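Local structure of probable mRNA-capping enzyme (Acanthamoeba polyphaga mimivirus, 3BGY) at residues F38-K43 with I142-T147; K184-D189 with L211-I216; N21-M26 with I135-W140; I12-E17 with E227-F232. The protein removes the terminal phosphate from the 5'-triphosphate end of mRNA, as the N-terminal triphosphatase domain of a longer, multifunctional viral mRNA-capping enzyme. All coordinates share one frame; numbering follows the deposited sequence. Where two conformers were deposited one is given.

Interaction 1 of 4, residues F38-K43 with I142-T147; sequences FEVSFK and ITIKST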
loop_
_atom_site.group_PDB
_atom_site.type_symbol
_atom_site.label_atom_id
_atom_site.label_comp_id
_atom_site.label_asym_id
_atom_site.label_seq_id
_atom_site.Cartn_x
_atom_site.Cartn_y
_atom_site.Cartn_z
ATOM N N PHE A 38 5.169 1.944 -8.497
ATOM C CA PHE A 38 4.588 1.093 -9.534
ATOM C C PHE A 38 4.194 -0.195 -8.816
ATOM O O PHE A 38 5.039 -0.906 -8.259
ATOM C CB PHE A 38 5.629 0.853 -10.629
ATOM C CG PHE A 38 5.110 0.088 -11.817
ATOM C CD1 PHE A 38 4.985 -1.309 -11.767
ATOM C CD2 PHE A 38 4.792 0.752 -12.999
ATOM C CE1 PHE A 38 4.562 -2.055 -12.874
ATOM C CE2 PHE A 38 4.359 0.011 -14.143
ATOM C CZ PHE A 38 4.249 -1.392 -14.068
ATOM N N GLU A 39 2.933 -0.580 -9.002
ATOM C CA GLU A 39 2.376 -1.717 -8.294
ATOM C C GLU A 39 1.457 -2.558 -9.166
ATOM O O GLU A 39 0.698 -1.992 -9.960
ATOM C CB GLU A 39 1.558 -1.107 -7.125
ATOM C CG GLU A 39 0.564 -1.961 -6.372
ATOM C CD GLU A 39 -0.187 -1.175 -5.295
ATOM O OE1 GLU A 39 0.459 -0.692 -4.342
ATOM O OE2 GLU A 39 -1.424 -1.057 -5.397
ATOM N N VAL A 40 1.566 -3.877 -9.044
ATOM C CA VAL A 40 0.620 -4.763 -9.743
ATOM C C VAL A 40 -0.214 -5.361 -8.612
ATOM O O VAL A 40 0.313 -6.049 -7.754
ATOM C CB VAL A 40 1.291 -5.861 -10.557
ATOM C CG1 VAL A 40 0.211 -6.667 -11.316
ATOM C CG2 VAL A 40 2.246 -5.251 -11.572
ATOM N N SER A 41 -1.519 -5.091 -8.633
ATOM C CA SER A 41 -2.432 -5.562 -7.591
ATOM C C SER A 41 -3.193 -6.793 -8.086
ATOM O O SER A 41 -3.810 -6.754 -9.153
ATOM C CB SER A 41 -3.407 -4.429 -7.201
ATOM O OG SER A 41 -4.422 -4.890 -6.316
ATOM N N PHE A 42 -3.098 -7.889 -7.331
ATOM C CA PHE A 42 -3.775 -9.141 -7.682
ATOM C C PHE A 42 -5.132 -9.163 -7.029
ATOM O O PHE A 42 -5.245 -8.908 -5.840
ATOM C CB PHE A 42 -2.954 -10.356 -7.256
ATOM C CG PHE A 42 -1.702 -10.543 -8.041
ATOM C CD1 PHE A 42 -0.580 -9.732 -7.809
ATOM C CD2 PHE A 42 -1.643 -11.517 -9.065
ATOM C CE1 PHE A 42 0.606 -9.881 -8.599
ATOM C CE2 PHE A 42 -0.444 -11.664 -9.859
ATOM C CZ PHE A 42 0.660 -10.839 -9.611
ATOM N N LYS A 43 -6.173 -9.407 -7.826
ATOM C CA LYS A 43 -7.534 -9.413 -7.287
ATOM C C LYS A 43 -8.009 -10.801 -6.868
ATOM O O LYS A 43 -7.355 -11.791 -7.137
ATOM C CB LYS A 43 -8.509 -8.790 -8.305
ATOM C CG LYS A 43 -8.088 -7.403 -8.843
ATOM C CD LYS A 43 -7.863 -6.387 -7.720
ATOM C CE LYS A 43 -7.376 -5.054 -8.225
ATOM N NZ LYS A 43 -6.988 -4.136 -7.118
ATOM N N ILE A 142 -5.739 -8.772 -12.535
ATOM C CA ILE A 142 -4.762 -7.812 -11.998
ATOM C C ILE A 142 -4.955 -6.435 -12.535
ATOM O O ILE A 142 -5.591 -6.245 -13.587
ATOM C CB ILE A 142 -3.271 -8.154 -12.365
ATOM C CG1 ILE A 142 -3.105 -8.503 -13.847
ATOM C CG2 ILE A 142 -2.746 -9.205 -11.477
ATOM C CD1 ILE A 142 -1.672 -8.571 -14.324
ATOM N N THR A 143 -4.477 -5.458 -11.768
ATOM C CA THR A 143 -4.476 -4.079 -12.215
ATOM C C THR A 143 -3.045 -3.594 -12.100
ATOM O O THR A 143 -2.296 -4.102 -11.277
ATOM C CB THR A 143 -5.428 -3.133 -11.460
ATOM O OG1 THR A 143 -5.110 -3.085 -10.065
ATOM C CG2 THR A 143 -6.872 -3.558 -11.642
ATOM N N ILE A 144 -2.635 -2.696 -12.992
ATOM C CA ILE A 144 -1.274 -2.154 -12.936
ATOM C C ILE A 144 -1.515 -0.689 -12.560
ATOM O O ILE A 144 -2.299 0.002 -13.209
ATOM C CB ILE A 144 -0.563 -2.182 -14.320
ATOM C CG1 ILE A 144 -0.755 -3.507 -15.075
ATOM C CG2 ILE A 144 0.895 -1.833 -14.166
ATOM C CD1 ILE A 144 -0.024 -4.694 -14.554
ATOM N N LYS A 145 -0.807 -0.184 -11.555
ATOM C CA LYS A 145 -1.036 1.177 -11.104
ATOM C C LYS A 145 0.248 1.911 -10.841
ATOM O O LYS A 145 1.205 1.322 -10.335
ATOM C CB LYS A 145 -1.840 1.140 -9.781
ATOM C CG LYS A 145 -2.303 2.479 -9.160
ATOM C CD LYS A 145 -2.817 2.254 -7.731
ATOM C CE LYS A 145 -3.480 3.499 -7.136
ATOM N NZ LYS A 145 -3.827 3.320 -5.689
ATOM N N SER A 146 0.267 3.165 -11.260
ATOM C CA SER A 146 1.390 4.025 -10.978
ATOM C C SER A 146 0.722 5.127 -10.184
ATOM O O SER A 146 -0.422 5.502 -10.492
ATOM C CB SER A 146 2.006 4.594 -12.252
ATOM O OG SER A 146 3.252 5.216 -11.972
ATOM N N THR A 147 1.321 5.481 -9.050
ATOM C CA THR A 147 0.799 6.589 -8.268
ATOM C C THR A 147 1.868 7.386 -7.544
ATOM O O THR A 147 2.921 6.844 -7.184
ATOM C CB THR A 147 -0.329 6.125 -7.304
ATOM O OG1 THR A 147 -1.026 7.264 -6.791
ATOM C CG2 THR A 147 0.203 5.260 -6.188
HETATM O O HOH W 1 -2.417 -1.867 -9.085
HETATM O O HOH W 2 -6.803 -1.576 -8.590
#
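Ile-142 lays its CG2 methyl over one face of the Phe-42 ring, offset toward the rim. This CH-pi contact places CG2 3.8 Å from the centroid of the Phe-42 ring. The chi1 of 47° turns Ile-142 CG1 in between the backbone N and the carbonyl, and CG2 is left beside the N to meet the ring. On the same side of the sheet, Ile-144 CD1 lies 3.8 Å from Val-40 CG2, the two side chains pointing the same way. The other branch, Ile-144 CG2, reaches the far end of the Phe-38 ring, 3.4 Å from CZ.

The strands are antiparallel. Glu-39 and Lys-145 exchange two backbone hydrogen bonds, and Ser-41 and Thr-143 do the same. These four residues share the other face. There Lys-43 NZ curls back to donate to Ser-41 OG at 2.8 Å. One water bridges Lys-43 NZ and Thr-143 OG1, 2.7 Å from OG1. A second joins Thr-143 OG1 to Glu-39 O.

The apolar face is covered by helix 221-235, where Phe-42 meets the Phe-232 ring, and by helix 17-32, where Met-26 touches Phe-38. Strands 208-215 and 122-136 flank the pair in the barrel.

Interaction 2 of 4, residues K184-D189 with L211-I216; sequences KNSRID and LELELI
Arg-187 and Glu-214 lie side by side on neighbouring antiparallel strands. Their salt bridge includes a weak hydrogen bond: NH2 of Arg-187 is 3.3 Å from OE1 of Glu-214, with a bent N-H angle of 125°. Glu-214 was modelled in two conformers, so this link is the less certain one. Arg-187 holds Asp-189 more firmly. NE donates to Asp-189 OD1 at 2.9 Å, and NH2 donates to Asp-189 OD2 at 2.8 Å. The grip is side-on, through NE and one terminal nitrogen, and each Asp-189 oxygen is met on its syn side. The bend at chi3 (79°) brings the Arg-187 head over to Asp-189, two residues on in the strand. Water links Arg-187 NH1 to Leu-215 O.

The next shell fixes this network. Asp-189 OD1 also bonds Ser-179 OG on strand 169-183. Two-way backbone pairs join Arg-187 with Glu-214 and Asp-189 with Glu-212. At the open end of the pair, Ile-216 N donates to Asn-185 O at 2.7 Å, from well above the carbonyl plane. On the opposite face, Ile-188 CG2 packs 3.8 Å from Leu-211 CD1, under Val-231 of helix 221-235.

The alternating Glu-212 and Glu-214 fit the acidic strands of tunnel triphosphatases, whose paired glutamates typically serve the metal site within the barrel.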
loop_
_atom_site.group_PDB
_atom_site.type_symbol
_atom_site.label_atom_id
_atom_site.label_comp_id
_atom_site.label_asym_id
_atom_site.label_seq_id
_atom_site.Cartn_x
_atom_site.Cartn_y
_atom_site.Cartn_z
ATOM N N LYS A 184 16.643 -7.485 -6.003
ATOM C CA LYS A 184 16.938 -6.067 -5.797
ATOM C C LYS A 184 15.912 -5.077 -6.325
ATOM O O LYS A 184 15.793 -3.980 -5.804
ATOM C CB LYS A 184 18.318 -5.719 -6.383
ATOM C CG LYS A 184 18.548 -6.257 -7.787
ATOM C CD LYS A 184 19.950 -5.954 -8.309
ATOM C CE LYS A 184 20.170 -6.639 -9.661
ATOM N NZ LYS A 184 21.548 -6.449 -10.203
ATOM N N ASN A 185 15.074 -5.538 -7.255
ATOM C CA ASN A 185 14.110 -4.659 -7.914
ATOM C C ASN A 185 12.631 -4.834 -7.649
ATOM O O ASN A 185 11.831 -3.989 -8.051
ATOM C CB ASN A 185 14.350 -4.742 -9.417
ATOM C CG ASN A 185 15.805 -4.514 -9.783
ATOM O OD1 ASN A 185 16.415 -3.561 -9.318
ATOM N ND2 ASN A 185 16.367 -5.401 -10.596
ATOM N N SER A 186 12.267 -5.882 -6.926
ATOM C CA SER A 186 10.858 -6.119 -6.670
ATOM C C SER A 186 10.604 -6.764 -5.324
ATOM O O SER A 186 11.448 -7.490 -4.799
ATOM C CB SER A 186 10.236 -6.964 -7.782
ATOM O OG SER A 186 10.926 -8.179 -7.895
ATOM N N ARG A 187 9.395 -6.543 -4.824
ATOM C CA ARG A 187 8.973 -7.049 -3.517
ATOM C C ARG A 187 7.525 -7.504 -3.585
ATOM O O ARG A 187 6.719 -6.883 -4.277
ATOM C CB ARG A 187 9.130 -5.891 -2.532
ATOM C CG ARG A 187 8.994 -6.235 -1.071
ATOM C CD ARG A 187 9.165 -4.972 -0.210
ATOM N NE ARG A 187 7.916 -4.203 -0.238
ATOM C CZ ARG A 187 7.751 -3.011 -0.808
ATOM N NH1 ARG A 187 8.772 -2.394 -1.393
ATOM N NH2 ARG A 187 6.530 -2.499 -0.900
ATOM N N ILE A 188 7.228 -8.630 -2.936
ATOM C CA ILE A 188 5.861 -9.151 -2.872
ATOM C C ILE A 188 5.300 -8.732 -1.507
ATOM O O ILE A 188 5.932 -9.008 -0.501
ATOM C CB ILE A 188 5.843 -10.705 -2.966
ATOM C CG1 ILE A 188 6.191 -11.170 -4.397
ATOM C CG2 ILE A 188 4.438 -11.278 -2.554
ATOM C CD1 ILE A 188 5.055 -11.023 -5.433
ATOM N N ASP A 189 4.164 -8.031 -1.492
ATOM C CA ASP A 189 3.508 -7.630 -0.233
ATOM C C ASP A 189 2.190 -8.371 -0.152
ATOM O O ASP A 189 1.414 -8.342 -1.101
ATOM C CB ASP A 189 3.169 -6.143 -0.201
ATOM C CG ASP A 189 4.390 -5.251 -0.107
ATOM O OD1 ASP A 189 5.479 -5.737 0.283
ATOM O OD2 ASP A 189 4.226 -4.050 -0.403
ATOM N N LEU A 211 -2.804 -8.582 -2.249
ATOM C CA LEU A 211 -1.519 -9.097 -2.745
ATOM C C LEU A 211 -1.015 -8.169 -3.826
ATOM O O LEU A 211 -1.745 -7.834 -4.775
ATOM C CB LEU A 211 -1.670 -10.494 -3.365
ATOM C CG LEU A 211 -0.465 -11.111 -4.103
ATOM C CD1 LEU A 211 0.699 -11.384 -3.151
ATOM C CD2 LEU A 211 -0.881 -12.418 -4.783
ATOM N N GLU A 212 0.225 -7.715 -3.677
ATOM C CA GLU A 212 0.784 -6.842 -4.704
ATOM C C GLU A 212 2.227 -7.144 -4.979
ATOM O O GLU A 212 2.915 -7.683 -4.135
ATOM C CB GLU A 212 0.798 -5.368 -4.264
ATOM C CG GLU A 212 -0.522 -4.712 -3.961
ATOM C CD GLU A 212 -0.853 -4.731 -2.487
ATOM O OE1 GLU A 212 0.072 -4.675 -1.644
ATOM O OE2 GLU A 212 -2.049 -4.793 -2.172
ATOM N N LEU A 213 2.657 -6.872 -6.210
ATOM C CA LEU A 213 4.069 -6.977 -6.578
ATOM C C LEU A 213 4.463 -5.514 -6.809
ATOM O O LEU A 213 4.000 -4.885 -7.767
ATOM C CB LEU A 213 4.290 -7.802 -7.865
ATOM C CG LEU A 213 5.744 -7.750 -8.392
ATOM C CD1 LEU A 213 6.671 -8.533 -7.474
ATOM C CD2 LEU A 213 5.828 -8.268 -9.805
ATOM N N GLU A 214 5.279 -4.958 -5.905
ATOM C CA GLU A 214 5.708 -3.560 -6.018
ATOM C C GLU A 214 7.169 -3.467 -6.454
ATOM O O GLU A 214 8.014 -4.213 -5.960
ATOM C CB GLU A 214 5.537 -2.816 -4.678
ATOM C CG GLU A 214 4.227 -3.092 -3.955
ATOM C CD GLU A 214 3.631 -1.879 -3.270
ATOM O OE1 GLU A 214 4.378 -0.956 -2.870
ATOM O OE2 GLU A 214 2.392 -1.860 -3.120
ATOM N N LEU A 215 7.464 -2.532 -7.358
ATOM C CA LEU A 215 8.832 -2.329 -7.849
ATOM C C LEU A 215 9.625 -1.453 -6.866
ATOM O O LEU A 215 9.059 -0.581 -6.177
ATOM C CB LEU A 215 8.854 -1.670 -9.233
ATOM C CG LEU A 215 8.239 -2.562 -10.313
ATOM C CD1 LEU A 215 8.442 -1.863 -11.623
ATOM C CD2 LEU A 215 8.854 -3.944 -10.367
ATOM N N ILE A 216 10.919 -1.749 -6.793
ATOM C CA ILE A 216 11.896 -0.999 -5.986
ATOM C C ILE A 216 12.700 -0.175 -7.020
ATOM O O ILE A 216 13.083 0.975 -6.763
ATOM C CB ILE A 216 12.825 -1.962 -5.182
ATOM C CG1 ILE A 216 12.021 -2.735 -4.141
ATOM C CG2 ILE A 216 13.998 -1.191 -4.493
ATOM C CD1 ILE A 216 12.777 -3.910 -3.514
HETATM O O HOH W 3 9.075 -0.046 -3.454
HETATM O O HOH W 4 4.585 0.120 -0.382
HETATM O O HOH W 5 1.961 -2.652 -0.770
#

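Interaction 3 of 4, residues N21-M26 with I135-W140; sequences NEIVEM and IGIDNW
The carboxylate of Glu-22 touches Ile-135 and has a polar partner for each oxygen. Its OE2 accepts a hydrogen bond from Asn-18 ND2, and OE1 makes a long, weak ion pair with Lys-133 NZ. OE1 also rests 3.8 Å from Ile-135 CG2. This is helix-on-barrel packing: helix 17-32 packs on the end of strand 122-136 and on Ile-137, where a type II turn to Trp-140 begins.

The apolar core of the contact is Ile-23. Its chain is extended (chi2 162°) and points its end at the strand. In the conformer given for Ile-135, which has a second one, CG1 of Ile-23 meets CD1 of Ile-135 at 3.7 Å, the two side chains crossing at a slant. Met-26, one turn further on, adds a looser contact. Phe-15 lies against both Ile-23 and Ile-137, and Ile-144 of the next strand also touches both. The turn itself is tied to the helix by Asp-138 N, which bonds Glu-19 OE2. At the far edge of the patch, the CD1 methyls of Ile-23 and Ile-137 meet at 4.0 Å, their side chains at about a right angle.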
loop_
_atom_site.group_PDB
_atom_site.type_symbol
_atom_site.label_atom_id
_atom_site.label_comp_id
_atom_site.label_asym_id
_atom_site.label_seq_id
_atom_site.Cartn_x
_atom_site.Cartn_y
_atom_site.Cartn_z
ATOM N N ASN A 21 2.597 -1.977 -24.593
ATOM C CA ASN A 21 3.124 -0.640 -24.908
ATOM C C ASN A 21 2.790 0.451 -23.880
ATOM O O ASN A 21 3.629 1.300 -23.559
ATOM C CB ASN A 21 2.672 -0.240 -26.325
ATOM C CG ASN A 21 3.333 -1.103 -27.387
ATOM O OD1 ASN A 21 4.405 -1.667 -27.149
ATOM N ND2 ASN A 21 2.726 -1.184 -28.577
ATOM N N GLU A 22 1.595 0.365 -23.312
ATOM C CA GLU A 22 1.173 1.331 -22.303
ATOM C C GLU A 22 1.943 1.115 -20.995
ATOM O O GLU A 22 2.347 2.081 -20.374
ATOM C CB GLU A 22 -0.332 1.233 -22.065
ATOM C CG GLU A 22 -1.142 1.872 -23.183
ATOM C CD GLU A 22 -2.643 1.963 -22.894
ATOM O OE1 GLU A 22 -3.059 1.762 -21.723
ATOM O OE2 GLU A 22 -3.405 2.266 -23.851
ATOM N N ILE A 23 2.189 -0.149 -20.641
ATOM C CA ILE A 23 2.938 -0.498 -19.413
ATOM C C ILE A 23 4.403 -0.080 -19.567
ATOM O O ILE A 23 5.017 0.380 -18.609
ATOM C CB ILE A 23 2.778 -1.994 -19.065
ATOM C CG1 ILE A 23 1.333 -2.225 -18.666
ATOM C CG2 ILE A 23 3.659 -2.419 -17.849
ATOM C CD1 ILE A 23 0.873 -3.665 -18.701
ATOM N N VAL A 24 4.976 -0.246 -20.760
ATOM C CA VAL A 24 6.372 0.214 -20.996
ATOM C C VAL A 24 6.487 1.729 -20.726
ATOM O O VAL A 24 7.422 2.171 -20.064
ATOM C CB VAL A 24 6.845 -0.205 -22.443
ATOM C CG1 VAL A 24 8.145 0.508 -22.868
ATOM C CG2 VAL A 24 7.044 -1.683 -22.465
ATOM N N GLU A 25 5.504 2.516 -21.152
ATOM C CA GLU A 25 5.508 3.954 -20.898
ATOM C C GLU A 25 5.376 4.238 -19.402
ATOM O O GLU A 25 6.087 5.099 -18.885
ATOM C CB GLU A 25 4.378 4.663 -21.665
ATOM C CG GLU A 25 4.483 4.455 -23.175
ATOM C CD GLU A 25 3.509 5.302 -23.973
ATOM O OE1 GLU A 25 2.278 5.169 -23.762
ATOM O OE2 GLU A 25 3.989 6.088 -24.821
ATOM N N MET A 26 4.523 3.458 -18.713
ATOM C CA MET A 26 4.325 3.616 -17.260
ATOM C C MET A 26 5.604 3.295 -16.525
ATOM O O MET A 26 5.939 3.957 -15.542
ATOM C CB MET A 26 3.205 2.717 -16.737
ATOM C CG MET A 26 1.839 3.140 -17.160
ATOM S SD MET A 26 0.630 1.873 -16.705
ATOM C CE MET A 26 0.585 2.093 -14.928
ATOM N N ILE A 135 -4.475 0.782 -15.042
ATOM C CA ILE A 135 -5.068 -0.006 -16.122
ATOM C C ILE A 135 -5.418 -1.419 -15.684
ATOM O O ILE A 135 -4.738 -2.025 -14.846
ATOM C CB ILE A 135 -4.211 -0.052 -17.428
ATOM C CG1 ILE A 135 -2.811 -0.600 -17.164
ATOM C CG2 ILE A 135 -4.162 1.332 -18.102
ATOM C CD1 ILE A 135 -2.097 -0.994 -18.427
ATOM N N GLY A 136 -6.533 -1.907 -16.216
ATOM C CA GLY A 136 -6.986 -3.254 -15.936
ATOM C C GLY A 136 -6.409 -4.076 -17.077
ATOM O O GLY A 136 -6.021 -3.526 -18.111
ATOM N N ILE A 137 -6.254 -5.369 -16.852
ATOM C CA ILE A 137 -5.675 -6.251 -17.862
ATOM C C ILE A 137 -6.761 -7.183 -18.358
ATOM O O ILE A 137 -7.469 -7.779 -17.552
ATOM C CB ILE A 137 -4.482 -7.048 -17.253
ATOM C CG1 ILE A 137 -3.372 -6.074 -16.812
ATOM C CG2 ILE A 137 -3.963 -8.132 -18.208
ATOM C CD1 ILE A 137 -2.786 -5.200 -17.930
ATOM N N ASP A 138 -6.873 -7.323 -19.678
ATOM C CA ASP A 138 -7.883 -8.211 -20.261
ATOM C C ASP A 138 -7.610 -9.679 -19.904
ATOM O O ASP A 138 -6.499 -10.192 -20.098
ATOM C CB ASP A 138 -7.943 -8.069 -21.795
ATOM C CG ASP A 138 -8.327 -6.667 -22.265
ATOM O OD1 ASP A 138 -8.941 -5.883 -21.506
ATOM O OD2 ASP A 138 -8.008 -6.350 -23.433
ATOM N N ASN A 139 -8.639 -10.328 -19.347
ATOM C CA ASN A 139 -8.628 -11.745 -18.960
ATOM C C ASN A 139 -7.707 -12.243 -17.825
ATOM O O ASN A 139 -7.564 -13.456 -17.617
ATOM C CB ASN A 139 -8.504 -12.646 -20.213
ATOM C CG ASN A 139 -9.579 -12.348 -21.261
ATOM O OD1 ASN A 139 -9.273 -11.987 -22.402
ATOM N ND2 ASN A 139 -10.839 -12.462 -20.863
ATOM N N TRP A 140 -7.032 -11.321 -17.141
ATOM C CA TRP A 140 -6.169 -11.668 -16.000
ATOM C C TRP A 140 -6.630 -10.776 -14.864
ATOM O O TRP A 140 -6.821 -9.574 -15.041
ATOM C CB TRP A 140 -4.687 -11.437 -16.295
ATOM C CG TRP A 140 -4.164 -12.341 -17.358
ATOM C CD1 TRP A 140 -4.254 -12.140 -18.707
ATOM C CD2 TRP A 140 -3.470 -13.571 -17.181
ATOM N NE1 TRP A 140 -3.654 -13.157 -19.381
ATOM C CE2 TRP A 140 -3.156 -14.058 -18.478
ATOM C CE3 TRP A 140 -3.062 -14.313 -16.055
ATOM C CZ2 TRP A 140 -2.453 -15.262 -18.689
ATOM C CZ3 TRP A 140 -2.353 -15.525 -16.256
ATOM C CH2 TRP A 140 -2.055 -15.980 -17.574
#

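Interaction 4 of 4, residues I12-E17 with E227-F232; sequences ITIFSE and ELLNVF
The N-terminal segment that leads into helix 17-32 packs here against helix 221-235, close to the C-terminal end of the domain. Ile-14 carries most of the contact. Its CD1 sits 3.7 Å from CB of Leu-228 and 3.8 Å from CG of Leu-229. The same methyl comes to 4.1 Å from CD2 of Phe-232, one turn along the helix. Ile-14 is stretched out (chi2 175°), which carries CD1 in among these three residues. It runs past Leu-229 in the opposite direction and crosses Leu-228 at about a right angle.

On one flank, Phe-15 brings CZ to 3.7 Å from Leu-228 CD1. On the other, Leu-229 CD1 lies 3.4 Å from the backbone O of Ile-12. No hydrogen bond joins the two segments directly. The segment is tied to the same helix by Glu-225, whose OE2 accepts from the backbone N of both Ile-14 and Phe-15. Ser-16 then stands at the N-cap of helix 17-32. Behind the contact, Ile-142 of the barrel wall touches Ile-14, Leu-228 and Phe-232.

The result is a hydrophobic layer that joins the two ends of the domain on the outside of a beta barrel, the fold of the tunnel triphosphatases.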
loop_
_atom_site.group_PDB
_atom_site.type_symbol
_atom_site.label_atom_id
_atom_site.label_comp_id
_atom_site.label_asym_id
_atom_site.label_seq_id
_atom_site.Cartn_x
_atom_site.Cartn_y
_atom_site.Cartn_z
ATOM N N ILE A 12 2.871 -18.496 -23.055
ATOM C CA ILE A 12 1.769 -17.836 -22.288
ATOM C C ILE A 12 2.133 -16.375 -21.994
ATOM O O ILE A 12 3.056 -16.097 -21.220
ATOM C CB ILE A 12 1.469 -18.585 -20.934
ATOM C CG1 ILE A 12 1.282 -20.091 -21.177
ATOM C CG2 ILE A 12 0.197 -18.007 -20.268
ATOM C CD1 ILE A 12 1.292 -20.952 -19.913
ATOM N N THR A 13 1.435 -15.451 -22.652
ATOM C CA THR A 13 1.651 -14.018 -22.444
ATOM C C THR A 13 0.461 -13.466 -21.674
ATOM O O THR A 13 -0.671 -13.905 -21.864
ATOM C CB THR A 13 1.807 -13.214 -23.779
ATOM O OG1 THR A 13 0.653 -13.399 -24.609
ATOM C CG2 THR A 13 3.058 -13.635 -24.534
ATOM N N ILE A 14 0.733 -12.503 -20.805
ATOM C CA ILE A 14 -0.288 -11.857 -19.982
ATOM C C ILE A 14 -0.838 -10.610 -20.644
ATOM O O ILE A 14 -2.050 -10.397 -20.656
ATOM C CB ILE A 14 0.274 -11.476 -18.565
ATOM C CG1 ILE A 14 0.622 -12.745 -17.794
ATOM C CG2 ILE A 14 -0.758 -10.661 -17.731
ATOM C CD1 ILE A 14 1.292 -12.485 -16.462
ATOM N N PHE A 15 0.050 -9.815 -21.231
ATOM C CA PHE A 15 -0.337 -8.540 -21.827
ATOM C C PHE A 15 -0.622 -8.588 -23.313
ATOM O O PHE A 15 0.088 -9.245 -24.072
ATOM C CB PHE A 15 0.761 -7.478 -21.602
ATOM C CG PHE A 15 1.208 -7.347 -20.168
ATOM C CD1 PHE A 15 0.268 -7.198 -19.134
ATOM C CD2 PHE A 15 2.579 -7.383 -19.843
ATOM C CE1 PHE A 15 0.688 -7.095 -17.789
ATOM C CE2 PHE A 15 3.003 -7.274 -18.504
ATOM C CZ PHE A 15 2.049 -7.129 -17.487
ATOM N N SER A 16 -1.633 -7.822 -23.717
ATOM C CA SER A 16 -1.962 -7.665 -25.135
ATOM C C SER A 16 -0.904 -6.687 -25.666
ATOM O O SER A 16 -0.189 -6.045 -24.875
ATOM C CB SER A 16 -3.337 -7.020 -25.288
ATOM O OG SER A 16 -3.333 -5.718 -24.736
ATOM N N GLU A 17 -0.839 -6.500 -26.983
ATOM C CA GLU A 17 0.136 -5.576 -27.552
ATOM C C GLU A 17 -0.063 -4.143 -27.033
ATOM O O GLU A 17 0.918 -3.479 -26.651
ATOM C CB GLU A 17 0.082 -5.608 -29.089
ATOM C CG GLU A 17 1.087 -4.651 -29.741
ATOM C CD GLU A 17 1.010 -4.635 -31.251
ATOM O OE1 GLU A 17 0.065 -5.219 -31.821
ATOM O OE2 GLU A 17 1.920 -4.048 -31.865
ATOM N N GLU A 227 7.690 -12.456 -13.806
ATOM C CA GLU A 227 7.440 -12.429 -12.356
ATOM C C GLU A 227 5.945 -12.558 -12.053
ATOM O O GLU A 227 5.557 -13.282 -11.134
ATOM C CB GLU A 227 8.023 -11.164 -11.712
ATOM C CG GLU A 227 9.529 -11.245 -11.583
ATOM C CD GLU A 227 10.170 -10.074 -10.856
ATOM O OE1 GLU A 227 9.445 -9.252 -10.255
ATOM O OE2 GLU A 227 11.420 -9.979 -10.903
ATOM N N LEU A 228 5.097 -11.961 -12.890
ATOM C CA LEU A 228 3.654 -12.051 -12.661
ATOM C C LEU A 228 3.162 -13.472 -12.940
ATOM O O LEU A 228 2.270 -13.954 -12.253
ATOM C CB LEU A 228 2.883 -11.044 -13.508
ATOM C CG LEU A 228 3.172 -9.572 -13.227
ATOM C CD1 LEU A 228 2.334 -8.704 -14.114
ATOM C CD2 LEU A 228 2.929 -9.259 -11.776
ATOM N N LEU A 229 3.758 -14.129 -13.945
ATOM C CA LEU A 229 3.404 -15.518 -14.268
ATOM C C LEU A 229 3.746 -16.444 -13.097
ATOM O O LEU A 229 2.966 -17.335 -12.777
ATOM C CB LEU A 229 4.108 -15.990 -15.542
ATOM C CG LEU A 229 3.419 -15.565 -16.840
ATOM C CD1 LEU A 229 4.274 -15.961 -18.030
ATOM C CD2 LEU A 229 2.013 -16.185 -16.926
ATOM N N ASN A 230 4.880 -16.195 -12.432
ATOM C CA ASN A 230 5.295 -16.999 -11.273
ATOM C C ASN A 230 4.270 -16.891 -10.136
ATOM O O ASN A 230 3.892 -17.907 -9.540
ATOM C CB ASN A 230 6.673 -16.562 -10.761
ATOM C CG ASN A 230 7.822 -17.030 -11.647
ATOM O OD1 ASN A 230 7.663 -17.893 -12.514
ATOM N ND2 ASN A 230 9.000 -16.458 -11.418
ATOM N N VAL A 231 3.770 -15.673 -9.894
ATOM C CA VAL A 231 2.756 -15.450 -8.842
ATOM C C VAL A 231 1.425 -16.127 -9.224
ATOM O O VAL A 231 0.790 -16.788 -8.380
ATOM C CB VAL A 231 2.520 -13.941 -8.574
ATOM C CG1 VAL A 231 1.498 -13.743 -7.468
ATOM C CG2 VAL A 231 3.833 -13.262 -8.224
ATOM N N PHE A 232 1.024 -16.000 -10.497
ATOM C CA PHE A 232 -0.197 -16.667 -10.977
ATOM C C PHE A 232 -0.119 -18.185 -10.860
ATOM O O PHE A 232 -1.122 -18.825 -10.591
ATOM C CB PHE A 232 -0.538 -16.279 -12.422
ATOM C CG PHE A 232 -1.303 -14.990 -12.527
ATOM C CD1 PHE A 232 -2.598 -14.875 -11.954
ATOM C CD2 PHE A 232 -0.741 -13.881 -13.169
ATOM C CE1 PHE A 232 -3.318 -13.662 -12.030
ATOM C CE2 PHE A 232 -1.450 -12.660 -13.255
ATOM C CZ PHE A 232 -2.739 -12.554 -12.682
#

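In the fold
All four contacts belong to one antiparallel eight-stranded barrel and the helices packed outside it. Interactions 1 and 2 are neighbours in the wall, centres about 10 Å apart, because strands 36-42 and 208-215 pair. Their polar faces meet, with Glu-39 and Glu-214 close together, consistent with the acidic tunnel of this metalloenzyme family. Interactions 3 and 4 lie outside, centres about 11 Å apart, and bring in helices 17-32 and 221-235. Interactions 2 and 3 do not touch. Along the chain, interaction 4 spans all the others, interactions 1 and 3 interleave, and interaction 2 follows both. The chain ends thus close over the wall.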